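Local coordinates for protein putative pectin lyase (Geobacillus virus E2, PDB 7CHU) that serves as a trimeric tailspike of a deep-sea thermophilic bacteriophage and probably recognises, and may cleave, polysaccharide on the surface of its host, at residues Val351-Thr356 with Asn382-Cys387; Arg395-Gly398 with Tyr403-Asp406; Asn416-Arg419 with Phe424-Pro427. One frame throughout, in Å; residues are numbered along the deposited sequence.

Contact 1: Val351-Thr356 with Asn382-Cys387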
# COMPACT_ATOMS: atom_id res chain seq x y z
N VAL A 351 -3.15 21.12 4.32
CA VAL A 351 -2.57 21.18 2.98
C VAL A 351 -2.65 22.62 2.51
O VAL A 351 -3.75 23.17 2.33
CB VAL A 351 -3.29 20.25 1.97
CG1 VAL A 351 -2.67 20.36 0.60
CG2 VAL A 351 -3.26 18.75 2.43
N ASN A 352 -1.49 23.25 2.31
CA ASN A 352 -1.39 24.64 1.89
C ASN A 352 -0.95 24.63 0.43
O ASN A 352 0.22 24.37 0.14
CB ASN A 352 -0.41 25.39 2.78
CG ASN A 352 -0.43 26.91 2.53
OD1 ASN A 352 -1.13 27.38 1.64
ND2 ASN A 352 0.35 27.65 3.32
N LEU A 353 -1.88 24.87 -0.48
CA LEU A 353 -1.59 24.92 -1.91
C LEU A 353 -1.12 26.35 -2.22
O LEU A 353 -1.93 27.26 -2.39
CB LEU A 353 -2.82 24.51 -2.71
CG LEU A 353 -3.42 23.13 -2.31
CD1 LEU A 353 -4.73 22.83 -3.00
CD2 LEU A 353 -2.42 21.98 -2.55
N THR A 354 0.21 26.54 -2.26
CA THR A 354 0.77 27.88 -2.38
C THR A 354 0.97 28.29 -3.84
O THR A 354 1.11 27.45 -4.74
CB THR A 354 2.11 28.01 -1.64
OG1 THR A 354 3.13 27.32 -2.35
CG2 THR A 354 2.02 27.45 -0.23
N GLY A 355 1.04 29.61 -4.06
CA GLY A 355 1.44 30.14 -5.36
C GLY A 355 0.45 29.70 -6.41
O GLY A 355 -0.76 29.69 -6.20
N THR A 356 0.97 29.28 -7.56
CA THR A 356 0.14 28.84 -8.68
C THR A 356 -0.18 27.34 -8.66
O THR A 356 -0.61 26.82 -9.70
CB THR A 356 0.84 29.15 -10.01
OG1 THR A 356 2.01 28.35 -10.07
CG2 THR A 356 1.22 30.61 -10.13
N ASN A 382 -5.34 29.04 -8.14
CA ASN A 382 -5.77 28.27 -9.30
C ASN A 382 -6.61 27.07 -8.87
O ASN A 382 -6.70 26.74 -7.69
CB ASN A 382 -4.55 27.80 -10.13
CG ASN A 382 -3.83 28.97 -10.80
OD1 ASN A 382 -4.46 29.93 -11.25
ND2 ASN A 382 -2.51 28.91 -10.85
N GLU A 383 -7.21 26.40 -9.86
CA GLU A 383 -8.11 25.29 -9.58
C GLU A 383 -7.38 24.10 -8.96
O GLU A 383 -6.39 23.60 -9.51
CB GLU A 383 -8.81 24.84 -10.87
CG GLU A 383 -9.61 23.52 -10.70
CD GLU A 383 -10.35 23.10 -11.96
OE1 GLU A 383 -10.65 23.96 -12.80
OE2 GLU A 383 -10.65 21.91 -12.15
N ASN A 384 -7.87 23.65 -7.81
CA ASN A 384 -7.52 22.37 -7.22
C ASN A 384 -8.80 21.66 -6.80
O ASN A 384 -9.87 22.27 -6.73
CB ASN A 384 -6.60 22.56 -6.03
CG ASN A 384 -5.26 23.19 -6.43
OD1 ASN A 384 -4.29 22.48 -6.69
ND2 ASN A 384 -5.20 24.52 -6.49
N PHE A 385 -8.71 20.38 -6.50
CA PHE A 385 -9.89 19.54 -6.34
C PHE A 385 -9.89 18.89 -4.97
O PHE A 385 -8.84 18.48 -4.46
CB PHE A 385 -9.93 18.49 -7.45
CG PHE A 385 -11.15 17.62 -7.44
CD1 PHE A 385 -12.43 18.15 -7.64
CD2 PHE A 385 -11.02 16.25 -7.25
CE1 PHE A 385 -13.57 17.31 -7.63
CE2 PHE A 385 -12.14 15.41 -7.26
CZ PHE A 385 -13.42 15.96 -7.44
N PHE A 386 -11.05 18.77 -4.35
CA PHE A 386 -11.09 18.06 -3.08
C PHE A 386 -12.39 17.30 -2.95
O PHE A 386 -13.44 17.72 -3.46
CB PHE A 386 -10.90 18.99 -1.89
CG PHE A 386 -12.00 20.02 -1.73
CD1 PHE A 386 -11.87 21.27 -2.31
CD2 PHE A 386 -13.16 19.72 -1.00
CE1 PHE A 386 -12.89 22.23 -2.17
CE2 PHE A 386 -14.18 20.67 -0.85
CZ PHE A 386 -14.04 21.93 -1.44
N CYS A 387 -12.32 16.18 -2.23
CA CYS A 387 -13.49 15.36 -1.92
C CYS A 387 -13.15 14.60 -0.64
O CYS A 387 -12.63 13.48 -0.68
CB CYS A 387 -13.85 14.40 -3.06
SG CYS A 387 -15.33 13.33 -2.68
O HOH W 1 -2.88 28.06 -6.96
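N382 ND2 donates a hydrogen bond to T356 O at 3.0 Å, and the N-H points almost straight at the oxygen (164°). The acceptor lies in the amide plane of N382, but the donor sits above the carbonyl plane of T356, not on a lone pair. N382 and T356 lie side by side there. A water adds a second link: it accepts from N382 N and lies within hydrogen-bonding distance of G355 O. The loop after strand 351-353 is thus held to N382 by side chain and backbone.

The other touch is a buried van der Waals contact of a leucine methyl on an amide. L353 and N384 come from opposite directions. L353 CD1 sits over the flat face of the N384 amide, 3.5 Å from N384 CG, and chi2 of N384 (-93°) turns that face to it. The amide has its own partners: OD1 accepts from N360 ND2, and ND2 donates to S357 O.

Strand 351-353 pairs in parallel with strand 329-331, and strand 385-387 with strand 361-363. The contact therefore joins two faces at the last turns of a right-handed parallel beta-helix, the fold of the pectate lyase-like family.

Contact 2: Arg395-Gly398 with Tyr403-Asp406; sequences RKLG and YILD
R395-G398 and Y403-D406 run antiparallel, and a classic beta bulge at K396 and L397 shifts their register by one. Both bulge residues face I404: K396 N and L397 N donate to the same I404 O, at 2.9 and 3.1 Å. L397 O accepts from I404 N at 2.8 Å.

R395 and Y403 share a face and point the same way. R395 CD lies over one face of the Y403 ring, 3.8 Å from its centroid, a CH-pi contact. The bend at chi3 (-70°) leaves the guanidinium over the same side, but lifted, edge-on and displaced toward the rim. Its plane stands 78° from the ring, Y403 CE1 at its edge; the cation-pi term is at most weak. R395 NE is paired with E393. On the other face L397 CD2 meets I404 CD1 at 4.1 Å. Both also pack on their own copies in neighbouring subunits.

K396 NZ and D406 OD2, 5.1 Å apart, share one water, while K396 has its salt bridge with D389 and D406 OD1 accepts from G409 N. The single carbonyl I404 O serves both buried bulge N-H groups. The R395-Y403 attraction is probably mainly dispersion and CH-pi; K396 and D406 probably attract through water.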
# COMPACT_ATOMS: atom_id res chain seq x y z
N ARG A 395 -17.34 22.33 3.67
CA ARG A 395 -17.20 21.96 2.27
C ARG A 395 -16.73 20.51 2.16
O ARG A 395 -15.74 20.13 2.80
CB ARG A 395 -16.23 22.89 1.56
CG ARG A 395 -16.71 24.34 1.47
CD ARG A 395 -15.59 25.28 1.04
NE ARG A 395 -14.60 25.44 2.09
CZ ARG A 395 -13.45 26.10 1.95
NH1 ARG A 395 -13.12 26.66 0.79
NH2 ARG A 395 -12.62 26.21 2.98
N LYS A 396 -17.45 19.70 1.37
CA LYS A 396 -17.16 18.28 1.18
C LYS A 396 -16.61 17.96 -0.19
O LYS A 396 -15.68 17.17 -0.30
CB LYS A 396 -18.41 17.42 1.40
CG LYS A 396 -19.24 17.79 2.64
CD LYS A 396 -18.43 17.73 3.93
CE LYS A 396 -19.32 17.96 5.15
NZ LYS A 396 -18.50 18.20 6.37
N LEU A 397 -17.16 18.54 -1.25
CA LEU A 397 -16.60 18.38 -2.59
C LEU A 397 -16.46 19.75 -3.21
O LEU A 397 -17.31 20.62 -2.97
CB LEU A 397 -17.48 17.47 -3.46
CG LEU A 397 -16.96 17.08 -4.84
CD1 LEU A 397 -17.51 15.71 -5.24
CD2 LEU A 397 -17.32 18.09 -5.89
N GLY A 398 -15.40 19.97 -3.97
CA GLY A 398 -15.26 21.27 -4.60
C GLY A 398 -14.05 21.35 -5.50
O GLY A 398 -13.14 20.50 -5.46
N TYR A 403 -18.69 24.60 -4.83
CA TYR A 403 -18.70 23.81 -3.59
C TYR A 403 -19.98 23.02 -3.42
O TYR A 403 -21.08 23.53 -3.65
CB TYR A 403 -18.54 24.70 -2.34
CG TYR A 403 -17.40 25.68 -2.40
CD1 TYR A 403 -16.09 25.24 -2.51
CD2 TYR A 403 -17.63 27.04 -2.33
CE1 TYR A 403 -15.04 26.14 -2.56
CE2 TYR A 403 -16.61 27.93 -2.38
CZ TYR A 403 -15.31 27.49 -2.48
OH TYR A 403 -14.28 28.41 -2.52
N ILE A 404 -19.83 21.76 -3.00
CA ILE A 404 -20.91 20.98 -2.40
C ILE A 404 -20.60 20.93 -0.91
O ILE A 404 -19.53 20.46 -0.50
CB ILE A 404 -21.00 19.57 -3.00
CG1 ILE A 404 -21.28 19.65 -4.50
CG2 ILE A 404 -22.09 18.76 -2.29
CD1 ILE A 404 -21.37 18.34 -5.17
N LEU A 405 -21.54 21.39 -0.09
CA LEU A 405 -21.21 21.59 1.31
C LEU A 405 -22.42 21.34 2.20
O LEU A 405 -23.57 21.22 1.75
CB LEU A 405 -20.65 23.00 1.53
CG LEU A 405 -21.69 24.13 1.47
CD1 LEU A 405 -21.27 25.26 2.41
CD2 LEU A 405 -21.91 24.60 0.03
N ASP A 406 -22.11 21.20 3.48
CA ASP A 406 -23.08 21.19 4.56
C ASP A 406 -23.35 22.65 4.94
O ASP A 406 -22.44 23.34 5.42
CB ASP A 406 -22.52 20.40 5.74
CG ASP A 406 -23.46 20.36 6.94
OD1 ASP A 406 -24.55 20.99 6.91
OD2 ASP A 406 -23.10 19.67 7.91
O HOH W 2 -20.57 18.74 8.13

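Contact 3: Asn416-Arg419 with Phe424-Pro427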
# COMPACT_ATOMS: atom_id res chain seq x y z
N ASN A 416 -19.07 30.51 -5.31
CA ASN A 416 -18.41 31.71 -4.79
C ASN A 416 -18.90 32.09 -3.40
O ASN A 416 -18.95 33.27 -3.05
CB ASN A 416 -18.54 32.92 -5.73
CG ASN A 416 -17.56 34.05 -5.39
OD1 ASN A 416 -16.46 33.79 -4.89
ND2 ASN A 416 -17.99 35.30 -5.61
N VAL A 417 -19.28 31.10 -2.60
CA VAL A 417 -19.64 31.34 -1.21
C VAL A 417 -19.64 30.00 -0.50
O VAL A 417 -20.00 28.98 -1.09
CB VAL A 417 -21.02 32.05 -1.08
CG1 VAL A 417 -22.13 31.16 -1.68
CG2 VAL A 417 -21.33 32.36 0.39
N TYR A 418 -19.25 30.01 0.77
CA TYR A 418 -19.32 28.80 1.58
C TYR A 418 -19.50 29.20 3.03
O TYR A 418 -19.15 30.31 3.43
CB TYR A 418 -18.06 27.91 1.40
CG TYR A 418 -16.74 28.52 1.86
CD1 TYR A 418 -15.98 29.34 1.02
CD2 TYR A 418 -16.26 28.26 3.14
CE1 TYR A 418 -14.76 29.88 1.44
CE2 TYR A 418 -15.05 28.80 3.57
CZ TYR A 418 -14.31 29.60 2.72
OH TYR A 418 -13.12 30.11 3.17
N ARG A 419 -20.05 28.29 3.83
CA ARG A 419 -20.26 28.55 5.25
C ARG A 419 -19.02 28.19 6.07
O ARG A 419 -18.48 27.09 5.95
CB ARG A 419 -21.46 27.78 5.79
CG ARG A 419 -21.59 27.94 7.31
CD ARG A 419 -22.95 27.56 7.81
NE ARG A 419 -23.12 27.87 9.22
CZ ARG A 419 -24.30 27.98 9.81
NH1 ARG A 419 -25.42 27.83 9.10
NH2 ARG A 419 -24.36 28.26 11.11
N PHE A 424 -20.70 33.29 6.26
CA PHE A 424 -20.66 32.89 4.86
C PHE A 424 -19.55 33.69 4.19
O PHE A 424 -19.60 34.93 4.18
CB PHE A 424 -22.01 33.15 4.19
CG PHE A 424 -23.14 32.33 4.77
CD1 PHE A 424 -23.23 30.97 4.48
CD2 PHE A 424 -24.09 32.90 5.61
CE1 PHE A 424 -24.28 30.19 5.01
CE2 PHE A 424 -25.13 32.13 6.15
CZ PHE A 424 -25.21 30.76 5.85
N ILE A 425 -18.55 32.99 3.65
CA ILE A 425 -17.36 33.62 3.11
C ILE A 425 -17.45 33.66 1.59
O ILE A 425 -17.80 32.66 0.96
CB ILE A 425 -16.09 32.87 3.55
CG1 ILE A 425 -15.96 32.98 5.08
CG2 ILE A 425 -14.87 33.41 2.82
CD1 ILE A 425 -14.68 32.40 5.63
N GLN A 426 -17.17 34.82 1.01
CA GLN A 426 -17.13 35.04 -0.43
C GLN A 426 -15.67 35.05 -0.86
O GLN A 426 -14.97 36.05 -0.61
CB GLN A 426 -17.81 36.36 -0.80
CG GLN A 426 -17.92 36.63 -2.29
CD GLN A 426 -18.62 37.96 -2.58
OE1 GLN A 426 -18.01 39.03 -2.57
NE2 GLN A 426 -19.92 37.89 -2.85
N PRO A 427 -15.17 33.99 -1.51
CA PRO A 427 -13.72 33.93 -1.81
C PRO A 427 -13.25 34.98 -2.79
O PRO A 427 -12.21 35.61 -2.55
CB PRO A 427 -13.56 32.51 -2.38
CG PRO A 427 -14.70 31.77 -1.91
CD PRO A 427 -15.84 32.73 -1.83
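Y418 turns its ring over I425 because its CG stands between the backbone N and the carbonyl carbon (chi1 64°). The two side chains lie side by side, pointing the same way. I425 CB sits over one face of the Y418 ring, 4.0 Å from the centroid and displaced toward the rim, a CH-pi contact. I425 CD1 reaches on to Y418 OH. P427 CG comes to the edge of the same ring, in its plane, 3.8 Å from Y418 CE1. The ring is therefore fitted on a face and at an edge by segment 424-427. Its hydroxyl is hydrogen-bonded to N379.

The backbones pair antiparallel. Y418 and I425 form a hydrogen-bonded pair: I425 N to Y418 O is 2.8 Å and nearly straight (166°), and Y418 N to I425 O is 3.0 Å. V417 CA-H also points at I425 O, at 3.1 Å.

On the other face R419 lays its CB against the F424 ring, 3.8 Å from CE1. R419 NE reaches on to G421 O in the turn. V417 CG2 packs on F424 CB.

At the open end N416 OD1 lies 3.3 Å from P427 CD, while the N416 amide is bound to K428 N and A432 O. The N416 and Q426 amides are only 12° apart in plane, but ND2 of N416 meets the aliphatic CG of Q426. Q426 OE1 accepts from S454 N.

This is a beta hairpin held by two backbone bonds, with apolar contacts on both faces. Strand 423-426 also pairs antiparallel with strand 459-469, in the region after the beta-helix. The buried amides and the tyrosine hydroxyl find polar partners outside the two segments, while between the side chains the contact is mostly carbon against carbon or ring.

Overall arrangement
The three contacts follow one another along the chain; none nests in or crosses another. Contact 1 closes first, over the 25 residues that include strands 361-363 and 366-368, at the end of the parallel beta-helix. Pairing becomes antiparallel where strand 385-387 meets strand 398-399; G398 O and F386 N, a probable hydrogen bond, join contacts 1 and 2 there. Contact 2 continues the antiparallel pairing and closes a tight turn between strands 398-399 and 402-407. Contact 3 closes the hairpin of strands 418-420 and 423-426. It packs on contact 2 where Y418 meets R395 and Y403. Contacts 1 and 3 do not touch, so contact 2 bridges the beta-helix and the antiparallel region that follows.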